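PDB 3V7B: DUF2020 domain-containing protein from Corynebacterium diphtheriae, which is of unknown function but belongs to a family grouped with the Mog1p/PsbP proteins and folds as one antiparallel sheet with helices. Local coordinates for residues 15-20 and 50-55; 26-31 and 58-63; 38-43 and 66-71. All blocks are in the same frame, centred on the assembly; numbering follows the deposited sequence. Where two conformers were deposited one is given.

Contact 1: 15-20 and 50-55; sequences LPMPPQ and DTRFDT
The backbone N-H of M17 reaches the carboxylate of D50, the last residue of strand 46-50 and the start of a type I beta turn, D50 to F53, in the connection to strand 57-61. M17 N donates to D50 OD2 over 2.7 Å, meeting it on the anti side, 27° out of the carboxylate plane. The syn sides of the same group belong to R52: its guanidinium approaches side-on, with both oxygens close to its plane, NE to D50 OD1 at 3.0 Å and NH2 to D50 OD2 at 2.8 Å, making a salt bridge. OD1 also takes the backbone N-H of R52 at 3.0 Å, an Asx turn. Four good bonds, two to each oxygen, thus fix the rotation of the carboxylate. Aspartate suits a place where one short side chain must serve both its own turn and a passing loop; CG lies anti to the backbone N (chi1 179°), which carries the group toward M17. Arginine is long enough to fold back, its chain bending at chi3 so that NE and NH2 return to the carboxylate. P16, whose ring rests on A57 and V59 of strand 57-61, lays its CA against OD2 of D50 at 3.4 Å. R52 NH2 makes a further, weak bond to L15 O, 3.1 Å away at the edge of the guanidinium, with an N-H...O angle of 121°.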
loop_
_atom_site.group_PDB
_atom_site.type_symbol
_atom_site.label_atom_id
_atom_site.label_comp_id
_atom_site.label_asym_id
_atom_site.label_seq_id
_atom_site.Cartn_x
_atom_site.Cartn_y
_atom_site.Cartn_z
ATOM N N LEU A 15 -4.888 2.553 9.199
ATOM C CA LEU A 15 -4.727 3.081 7.863
ATOM C C LEU A 15 -3.764 4.273 7.923
ATOM O O LEU A 15 -3.753 4.993 8.896
ATOM C CB LEU A 15 -6.054 3.546 7.292
ATOM C CG LEU A 15 -7.046 2.434 6.955
ATOM C CD1 LEU A 15 -8.413 3.020 6.638
ATOM C CD2 LEU A 15 -6.520 1.666 5.767
ATOM N N PRO A 16 -2.981 4.507 6.865
ATOM C CA PRO A 16 -2.059 5.668 6.809
ATOM C C PRO A 16 -2.785 7.004 6.976
ATOM O O PRO A 16 -3.855 7.180 6.406
ATOM C CB PRO A 16 -1.496 5.579 5.424
ATOM C CG PRO A 16 -1.655 4.140 5.038
ATOM C CD PRO A 16 -2.928 3.714 5.629
HETATM N N MSE A 17 -2.171 7.952 7.661
HETATM C CA MSE A 17 -2.776 9.288 7.852
HETATM C C MSE A 17 -1.657 10.342 7.857
HETATM O O MSE A 17 -1.224 10.823 8.909
HETATM C CB MSE A 17 -3.610 9.363 9.161
HETATM C CG MSE A 17 -4.697 8.289 9.351
HETATM SE SE MSE A 17 -5.602 8.450 11.118
HETATM C CE MSE A 17 -6.710 9.983 10.549
ATOM N N PRO A 18 -1.154 10.685 6.678
ATOM C CA PRO A 18 -0.055 11.678 6.638
ATOM C C PRO A 18 -0.579 12.999 7.190
ATOM O O PRO A 18 -1.674 13.407 6.846
ATOM C CB PRO A 18 0.281 11.793 5.130
ATOM C CG PRO A 18 -0.180 10.514 4.563
ATOM C CD PRO A 18 -1.459 10.182 5.328
ATOM N N PRO A 19 0.166 13.619 8.121
ATOM C CA PRO A 19 -0.482 14.634 8.957
ATOM C C PRO A 19 -0.932 15.883 8.201
ATOM O O PRO A 19 -1.909 16.510 8.632
ATOM C CB PRO A 19 0.563 14.932 10.041
ATOM C CG PRO A 19 1.850 14.458 9.468
ATOM C CD PRO A 19 1.545 13.357 8.507
ATOM N N GLN A 20 -0.305 16.204 7.072
ATOM C CA GLN A 20 -0.729 17.351 6.262
ATOM C C GLN A 20 -1.582 16.996 5.039
ATOM O O GLN A 20 -1.894 17.868 4.282
ATOM C CB GLN A 20 0.493 18.166 5.782
ATOM C CG GLN A 20 1.086 19.100 6.819
ATOM C CD GLN A 20 1.907 18.432 7.901
ATOM O OE1 GLN A 20 3.017 17.955 7.643
ATOM N NE2 GLN A 20 1.385 18.437 9.136
ATOM N N ASP A 50 3.557 8.731 6.489
ATOM C CA ASP A 50 3.066 8.488 7.825
ATOM C C ASP A 50 4.127 7.706 8.508
ATOM O O ASP A 50 4.263 6.513 8.266
ATOM C CB ASP A 50 1.690 7.771 7.752
ATOM C CG ASP A 50 1.080 7.449 9.160
ATOM O OD1 ASP A 50 1.788 7.565 10.204
ATOM O OD2 ASP A 50 -0.120 7.119 9.188
ATOM N N THR A 51 4.893 8.372 9.374
ATOM C CA THR A 51 6.048 7.785 10.030
ATOM C C THR A 51 5.686 7.024 11.308
ATOM O O THR A 51 6.589 6.635 12.093
ATOM C CB THR A 51 7.062 8.866 10.392
ATOM O OG1 THR A 51 6.414 9.844 11.199
ATOM C CG2 THR A 51 7.570 9.504 9.129
ATOM N N ARG A 52 4.390 6.836 11.552
ATOM C CA ARG A 52 4.011 5.866 12.651
ATOM C C ARG A 52 4.511 4.451 12.416
ATOM O O ARG A 52 4.820 3.710 13.373
ATOM C CB ARG A 52 2.510 5.863 12.933
ATOM C CG ARG A 52 2.034 7.163 13.511
ATOM C CD ARG A 52 0.515 7.176 13.696
ATOM N NE ARG A 52 -0.145 6.882 12.422
ATOM C CZ ARG A 52 -1.398 6.414 12.301
ATOM N NH1 ARG A 52 -2.170 6.227 13.378
ATOM N NH2 ARG A 52 -1.924 6.142 11.096
ATOM N N PHE A 53 4.672 4.134 11.153
ATOM C CA PHE A 53 5.124 2.797 10.710
ATOM C C PHE A 53 6.637 2.809 10.622
ATOM O O PHE A 53 7.185 3.805 10.206
ATOM C CB PHE A 53 4.494 2.485 9.387
ATOM C CG PHE A 53 2.977 2.570 9.422
ATOM C CD1 PHE A 53 2.190 1.489 9.825
ATOM C CD2 PHE A 53 2.355 3.735 9.123
ATOM C CE1 PHE A 53 0.761 1.581 9.900
ATOM C CE2 PHE A 53 0.950 3.856 9.160
ATOM C CZ PHE A 53 0.155 2.781 9.548
ATOM N N ASP A 54 7.281 1.708 10.981
ATOM C CA ASP A 54 8.764 1.630 10.866
ATOM C C ASP A 54 9.206 2.078 9.453
ATOM O O ASP A 54 10.104 2.918 9.289
ATOM C CB ASP A 54 9.293 0.213 11.096
ATOM C CG ASP A 54 8.968 -0.363 12.479
ATOM O OD1 ASP A 54 8.499 0.381 13.371
ATOM O OD2 ASP A 54 9.194 -1.587 12.614
ATOM N N THR A 55 8.558 1.507 8.432
ATOM C CA THR A 55 8.684 1.992 7.062
ATOM C C THR A 55 7.536 2.930 6.825
ATOM O O THR A 55 6.362 2.491 6.855
ATOM C CB THR A 55 8.634 0.844 6.014
ATOM O OG1 THR A 55 9.761 -0.011 6.237
ATOM C CG2 THR A 55 8.708 1.434 4.636
#

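Contact 2: 26-31 and 58-63; sequences EECPYL and CVFWSY
A disulfide joins the loop before helix 33-40 to strand 57-61 in a buried, largely apolar contact: C28 SG and C58 SG are bonded at 2.1 Å, with a chi3 of 82°, close to the relaxed right angle. C28 turns its sulfur anti to its own backbone N (chi1 -169°), and that sulfur comes to lie over the centre of the Y30 ring, 3.6 Å above the plane. C58 SG meets the same ring obliquely, 4.2 Å from its centroid, a Cys sulfur-aromatic contact. The tyrosine ring thus touches both sulfurs, while its hydroxyl finds the carbonyl of P56 as hydrogen-bond partner. Strand 57-61 lies between strands 46-50 and 69-75 in the antiparallel sheet, and alternation along it puts C58 and F60 on the side facing the loop, with V59 turned the other way. Helix 135-149 also packs on Y30 and L31, A145, R148 and L149 touching the tyrosine and E144 the leucine. F60 extends the apolar patch along the strand: its CZ approaches C28 CB at 3.9 Å and L31 CD1 at 4.1 Å. Leucine and phenylalanine cross at about a right angle, with L31 CB also near CZ at the ring's far end.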
loop_
_atom_site.group_PDB
_atom_site.type_symbol
_atom_site.label_atom_id
_atom_site.label_comp_id
_atom_site.label_asym_id
_atom_site.label_seq_id
_atom_site.Cartn_x
_atom_site.Cartn_y
_atom_site.Cartn_z
ATOM N N GLU A 26 6.042 15.979 1.110
ATOM C CA GLU A 26 7.173 15.117 1.546
ATOM C C GLU A 26 7.058 13.869 0.742
ATOM O O GLU A 26 6.010 13.270 0.682
ATOM C CB GLU A 26 7.145 14.813 3.050
ATOM C CG GLU A 26 8.327 14.006 3.572
ATOM C CD GLU A 26 9.674 14.673 3.321
ATOM O OE1 GLU A 26 10.744 14.001 3.237
ATOM O OE2 GLU A 26 9.649 15.917 3.199
ATOM N N GLU A 27 8.130 13.502 0.075
ATOM C CA GLU A 27 8.086 12.476 -0.883
ATOM C C GLU A 27 8.315 11.122 -0.244
ATOM O O GLU A 27 8.933 11.011 0.840
ATOM C CB GLU A 27 9.060 12.759 -2.028
ATOM C CG GLU A 27 8.614 14.011 -2.827
ATOM C CD GLU A 27 9.394 14.256 -4.114
ATOM O OE1 GLU A 27 9.160 15.351 -4.696
ATOM O OE2 GLU A 27 10.255 13.390 -4.532
ATOM N N CYS A 28 7.803 10.107 -0.917
ATOM C CA CYS A 28 7.953 8.729 -0.444
ATOM C C CYS A 28 9.392 8.287 -0.547
ATOM O O CYS A 28 9.979 8.407 -1.625
ATOM C CB CYS A 28 7.147 7.830 -1.341
ATOM S SG CYS A 28 6.979 6.172 -0.702
ATOM N N PRO A 29 9.972 7.718 0.531
ATOM C CA PRO A 29 11.408 7.330 0.388
ATOM C C PRO A 29 11.673 6.217 -0.578
ATOM O O PRO A 29 12.801 6.106 -1.110
ATOM C CB PRO A 29 11.859 6.964 1.825
ATOM C CG PRO A 29 10.849 7.592 2.705
ATOM C CD PRO A 29 9.529 7.716 1.916
ATOM N N TYR A 30 10.639 5.472 -0.946
ATOM C CA TYR A 30 10.873 4.301 -1.757
ATOM C C TYR A 30 10.076 4.230 -3.057
ATOM O O TYR A 30 10.056 3.205 -3.685
ATOM C CB TYR A 30 10.601 3.029 -0.935
ATOM C CG TYR A 30 9.315 3.029 -0.179
ATOM C CD1 TYR A 30 8.184 2.490 -0.748
ATOM C CD2 TYR A 30 9.228 3.564 1.124
ATOM C CE1 TYR A 30 6.998 2.439 -0.055
ATOM C CE2 TYR A 30 8.025 3.541 1.837
ATOM C CZ TYR A 30 6.932 2.992 1.252
ATOM O OH TYR A 30 5.767 2.962 1.951
ATOM N N LEU A 31 9.351 5.285 -3.411
ATOM C CA LEU A 31 8.569 5.285 -4.660
ATOM C C LEU A 31 8.720 6.705 -5.244
ATOM O O LEU A 31 8.426 7.689 -4.564
ATOM C CB LEU A 31 7.114 5.005 -4.405
ATOM C CG LEU A 31 6.704 3.578 -4.081
ATOM C CD1 LEU A 31 5.182 3.454 -3.927
ATOM C CD2 LEU A 31 7.209 2.582 -5.145
ATOM N N CYS A 58 3.051 5.730 2.514
ATOM C CA CYS A 58 3.107 6.832 1.536
ATOM C C CYS A 58 1.701 6.945 0.920
ATOM O O CYS A 58 1.087 5.958 0.498
ATOM C CB CYS A 58 4.137 6.594 0.434
ATOM S SG CYS A 58 5.841 6.492 1.061
ATOM N N VAL A 59 1.229 8.173 0.828
ATOM C CA VAL A 59 -0.101 8.428 0.234
ATOM C C VAL A 59 -0.010 9.492 -0.848
ATOM O O VAL A 59 0.709 10.481 -0.687
ATOM C CB VAL A 59 -1.060 8.918 1.274
ATOM C CG1 VAL A 59 -2.487 9.005 0.661
ATOM C CG2 VAL A 59 -1.054 7.981 2.483
ATOM N N PHE A 60 -0.698 9.239 -1.968
ATOM C CA PHE A 60 -0.550 10.040 -3.131
ATOM C C PHE A 60 -1.934 10.491 -3.586
ATOM O O PHE A 60 -2.832 9.692 -3.823
ATOM C CB PHE A 60 0.131 9.299 -4.285
ATOM C CG PHE A 60 1.421 8.589 -3.939
ATOM C CD1 PHE A 60 2.646 9.228 -4.068
ATOM C CD2 PHE A 60 1.405 7.297 -3.406
ATOM C CE1 PHE A 60 3.833 8.567 -3.826
ATOM C CE2 PHE A 60 2.610 6.680 -3.062
ATOM C CZ PHE A 60 3.821 7.320 -3.277
ATOM N N TRP A 61 -2.050 11.800 -3.746
ATOM C CA TRP A 61 -3.282 12.456 -4.131
ATOM C C TRP A 61 -3.236 13.077 -5.500
ATOM O O TRP A 61 -2.241 13.669 -5.900
ATOM C CB TRP A 61 -3.614 13.592 -3.155
ATOM C CG TRP A 61 -4.246 13.115 -1.889
ATOM C CD1 TRP A 61 -5.619 12.908 -1.605
ATOM C CD2 TRP A 61 -3.548 12.881 -0.666
ATOM N NE1 TRP A 61 -5.803 12.510 -0.310
ATOM C CE2 TRP A 61 -4.550 12.494 0.321
ATOM C CE3 TRP A 61 -2.199 12.911 -0.311
ATOM C CZ2 TRP A 61 -4.199 12.116 1.580
ATOM C CZ3 TRP A 61 -1.872 12.567 0.997
ATOM C CH2 TRP A 61 -2.850 12.175 1.902
ATOM N N SER A 62 -4.353 12.948 -6.209
ATOM C CA SER A 62 -4.655 13.742 -7.400
ATOM C C SER A 62 -5.833 14.658 -7.074
ATOM O O SER A 62 -6.032 15.014 -5.918
ATOM C CB SER A 62 -5.012 12.851 -8.573
ATOM O OG SER A 62 -5.014 13.588 -9.807
ATOM N N TYR A 63 -6.648 15.013 -8.056
ATOM C CA TYR A 63 -7.701 15.962 -7.786
ATOM C C TYR A 63 -8.842 15.449 -6.849
ATOM O O TYR A 63 -9.426 16.241 -6.106
ATOM C CB TYR A 63 -8.279 16.511 -9.105
ATOM C CG TYR A 63 -8.956 15.460 -9.971
ATOM C CD1 TYR A 63 -10.333 15.140 -9.795
ATOM C CD2 TYR A 63 -8.248 14.786 -10.967
ATOM C CE1 TYR A 63 -10.960 14.169 -10.586
ATOM C CE2 TYR A 63 -8.866 13.825 -11.747
ATOM C CZ TYR A 63 -10.219 13.525 -11.546
ATOM O OH TYR A 63 -10.811 12.552 -12.297
#

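Contact 3: 38-43 and 66-71; sequences DTNGQR and APQATV. With EDO (1,2-ethanediol), chain C.
Q68 lays its side chain between N40 and Q42, at the end of helix 33-40, and is the residue most buried by this contact. Its amide NE2 donates to the backbone carbonyl Q42 O over 3.0 Å in a nearly straight bond (162° at the hydrogen); the oxygen lies close to the plane of the glutamine amide, yet the donor stands 53° out of the plane of the carbonyl it reaches. Two flat neighbours flank the glutamine. The Q42 side chain runs past it in the opposite direction, CB of Q42 lying 3.5 Å from Q68 OE1 and OE1 of Q42 lying 3.4 Å from Q68 CB. N40 comes alongside as well, with its CB 3.4 Å from Q68 OE1. Glutamine fits because its chain is long enough to cross from the start of strand 69-75 to the loop after helix 33-40 and still carries a donor; with CG between the backbone N and carbonyl carbon (chi1 72°), the extended chain carries the amide to Q42 O.

Further out, Q42 OE1 accepts from N131 ND2, which ties the flanking amide to the loop after strand 124-130. G41, with a positive phi, is the first residue to leave the helical conformation, and the chain turns there into Q42; that backbone shape is easily reached only without a side chain. The N40 carbonyl takes a bond from K137 NZ of helix 135-149, and M141 of that helix packs against both N40 and A69. Beyond Q68, an ethanediol, probably from the crystallisation liquor, bridges P67 O and T70 OG1, at 2.6 Å from its O1 and O2 respectively. Q68 itself is placed by the backbone: together with A69 it faces F60 of strand 57-61, the two-against-one pairing of a classic beta bulge.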
loop_
_atom_site.group_PDB
_atom_site.type_symbol
_atom_site.label_atom_id
_atom_site.label_comp_id
_atom_site.label_asym_id
_atom_site.label_seq_id
_atom_site.Cartn_x
_atom_site.Cartn_y
_atom_site.Cartn_z
ATOM N N ASP A 38 2.609 8.194 -13.430
ATOM C CA ASP A 38 2.537 7.469 -14.726
ATOM C C ASP A 38 1.900 6.101 -14.616
ATOM O O ASP A 38 1.097 5.728 -15.456
ATOM C CB ASP A 38 3.930 7.363 -15.352
ATOM C CG ASP A 38 4.387 8.694 -15.947
ATOM O OD1 ASP A 38 3.515 9.453 -16.421
ATOM O OD2 ASP A 38 5.592 9.024 -15.929
ATOM N N THR A 39 2.281 5.347 -13.601
ATOM C CA THR A 39 1.753 3.966 -13.336
ATOM C C THR A 39 0.286 3.972 -12.982
ATOM O O THR A 39 -0.522 3.278 -13.632
ATOM C CB THR A 39 2.530 3.283 -12.197
ATOM O OG1 THR A 39 3.920 3.299 -12.532
ATOM C CG2 THR A 39 2.020 1.771 -12.019
ATOM N N ASN A 40 -0.075 4.817 -12.008
ATOM C CA ASN A 40 -1.496 4.906 -11.549
ATOM C C ASN A 40 -2.366 5.699 -12.563
ATOM O O ASN A 40 -3.466 5.298 -12.853
ATOM C CB ASN A 40 -1.622 5.463 -10.161
ATOM C CG ASN A 40 -2.907 5.054 -9.471
ATOM O OD1 ASN A 40 -3.691 5.893 -9.034
ATOM N ND2 ASN A 40 -3.068 3.793 -9.287
ATOM N N GLY A 41 -1.842 6.775 -13.119
ATOM C CA GLY A 41 -2.504 7.379 -14.263
ATOM C C GLY A 41 -3.126 8.737 -14.066
ATOM O O GLY A 41 -3.733 9.257 -15.015
ATOM N N GLN A 42 -2.942 9.337 -12.899
ATOM C CA GLN A 42 -3.493 10.658 -12.632
ATOM C C GLN A 42 -2.420 11.604 -12.200
ATOM O O GLN A 42 -1.482 11.221 -11.475
ATOM C CB GLN A 42 -4.558 10.614 -11.546
ATOM C CG GLN A 42 -5.748 9.750 -11.899
ATOM C CD GLN A 42 -6.828 9.757 -10.800
ATOM O OE1 GLN A 42 -6.533 9.866 -9.612
ATOM N NE2 GLN A 42 -8.079 9.707 -11.226
ATOM N N ARG A 43 -2.533 12.862 -12.644
ATOM C CA ARG A 43 -1.619 13.877 -12.179
ATOM C C ARG A 43 -1.575 14.078 -10.654
ATOM O O ARG A 43 -2.606 14.018 -9.989
ATOM C CB ARG A 43 -1.920 15.204 -12.867
ATOM C CG ARG A 43 -1.726 15.079 -14.378
ATOM C CD ARG A 43 -2.211 16.334 -15.073
ATOM N NE ARG A 43 -2.158 16.279 -16.535
ATOM C CZ ARG A 43 -3.107 15.734 -17.315
ATOM N NH1 ARG A 43 -4.180 15.143 -16.790
ATOM N NH2 ARG A 43 -3.010 15.771 -18.639
ATOM N N ALA A 66 -10.385 11.547 -2.074
ATOM C CA ALA A 66 -9.777 10.260 -1.761
ATOM C C ALA A 66 -8.420 10.121 -2.510
ATOM O O ALA A 66 -8.308 10.448 -3.680
ATOM C CB ALA A 66 -10.734 9.122 -2.170
ATOM N N PRO A 67 -7.404 9.594 -1.844
ATOM C CA PRO A 67 -6.122 9.496 -2.545
ATOM C C PRO A 67 -6.169 8.670 -3.841
ATOM O O PRO A 67 -7.025 7.773 -3.976
ATOM C CB PRO A 67 -5.188 8.862 -1.506
ATOM C CG PRO A 67 -5.996 8.573 -0.320
ATOM C CD PRO A 67 -7.331 9.204 -0.425
ATOM N N GLN A 68 -5.234 8.908 -4.756
ATOM C CA GLN A 68 -5.166 8.062 -5.958
ATOM C C GLN A 68 -4.498 6.711 -5.614
ATOM O O GLN A 68 -4.794 5.702 -6.240
ATOM C CB GLN A 68 -4.512 8.754 -7.166
ATOM C CG GLN A 68 -2.986 8.964 -7.074
ATOM C CD GLN A 68 -2.447 9.351 -8.453
ATOM O OE1 GLN A 68 -2.646 8.635 -9.424
ATOM N NE2 GLN A 68 -1.880 10.544 -8.555
ATOM N N ALA A 69 -3.566 6.701 -4.685
ATOM C CA ALA A 69 -2.870 5.466 -4.284
ATOM C C ALA A 69 -2.391 5.619 -2.852
ATOM O O ALA A 69 -1.936 6.682 -2.391
ATOM C CB ALA A 69 -1.677 5.162 -5.213
ATOM N N THR A 70 -2.438 4.519 -2.152
ATOM C CA THR A 70 -1.924 4.450 -0.798
ATOM C C THR A 70 -1.048 3.206 -0.690
ATOM O O THR A 70 -1.477 2.100 -1.071
ATOM C CB THR A 70 -3.111 4.325 0.205
ATOM O OG1 THR A 70 -3.956 5.496 0.147
ATOM C CG2 THR A 70 -2.613 4.044 1.649
ATOM N N VAL A 71 0.148 3.363 -0.103
ATOM C CA VAL A 71 1.070 2.250 0.019
ATOM C C VAL A 71 1.438 2.146 1.477
ATOM O O VAL A 71 1.900 3.120 2.073
ATOM C CB VAL A 71 2.362 2.426 -0.827
ATOM C CG1 VAL A 71 3.356 1.305 -0.573
ATOM C CG2 VAL A 71 1.992 2.519 -2.343
HETATM C C1 EDO C . -8.090 4.896 -2.823
HETATM O O1 EDO C . -8.409 6.214 -2.349
HETATM C C2 EDO C . -6.582 4.654 -2.643
HETATM O O2 EDO C . -6.050 4.808 -1.305
#

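Along the chain the three first segments (15-20, 26-31, 38-43) precede the three second ones (50-55, 58-63, 66-71) in the same order, so the contacts cross one another. They bring the N-terminal loops and the end of helix 33-40 against strands 46-50, 57-61 and 69-75, three neighbouring strands at one edge of the antiparallel sheet. Centres of contacts 2 and 3 are about 9 Å apart, of 1 and 2 about 11 Å, of 1 and 3 about 17 Å. Strand 57-61 is the hub: P18 packs on V59 and W61, while F60 O probably bonds to Q68 N. Contacts 1 and 2 thus meet its two faces, pinning the N-terminal segment to both, on one covalently through the C28-C58 disulfide.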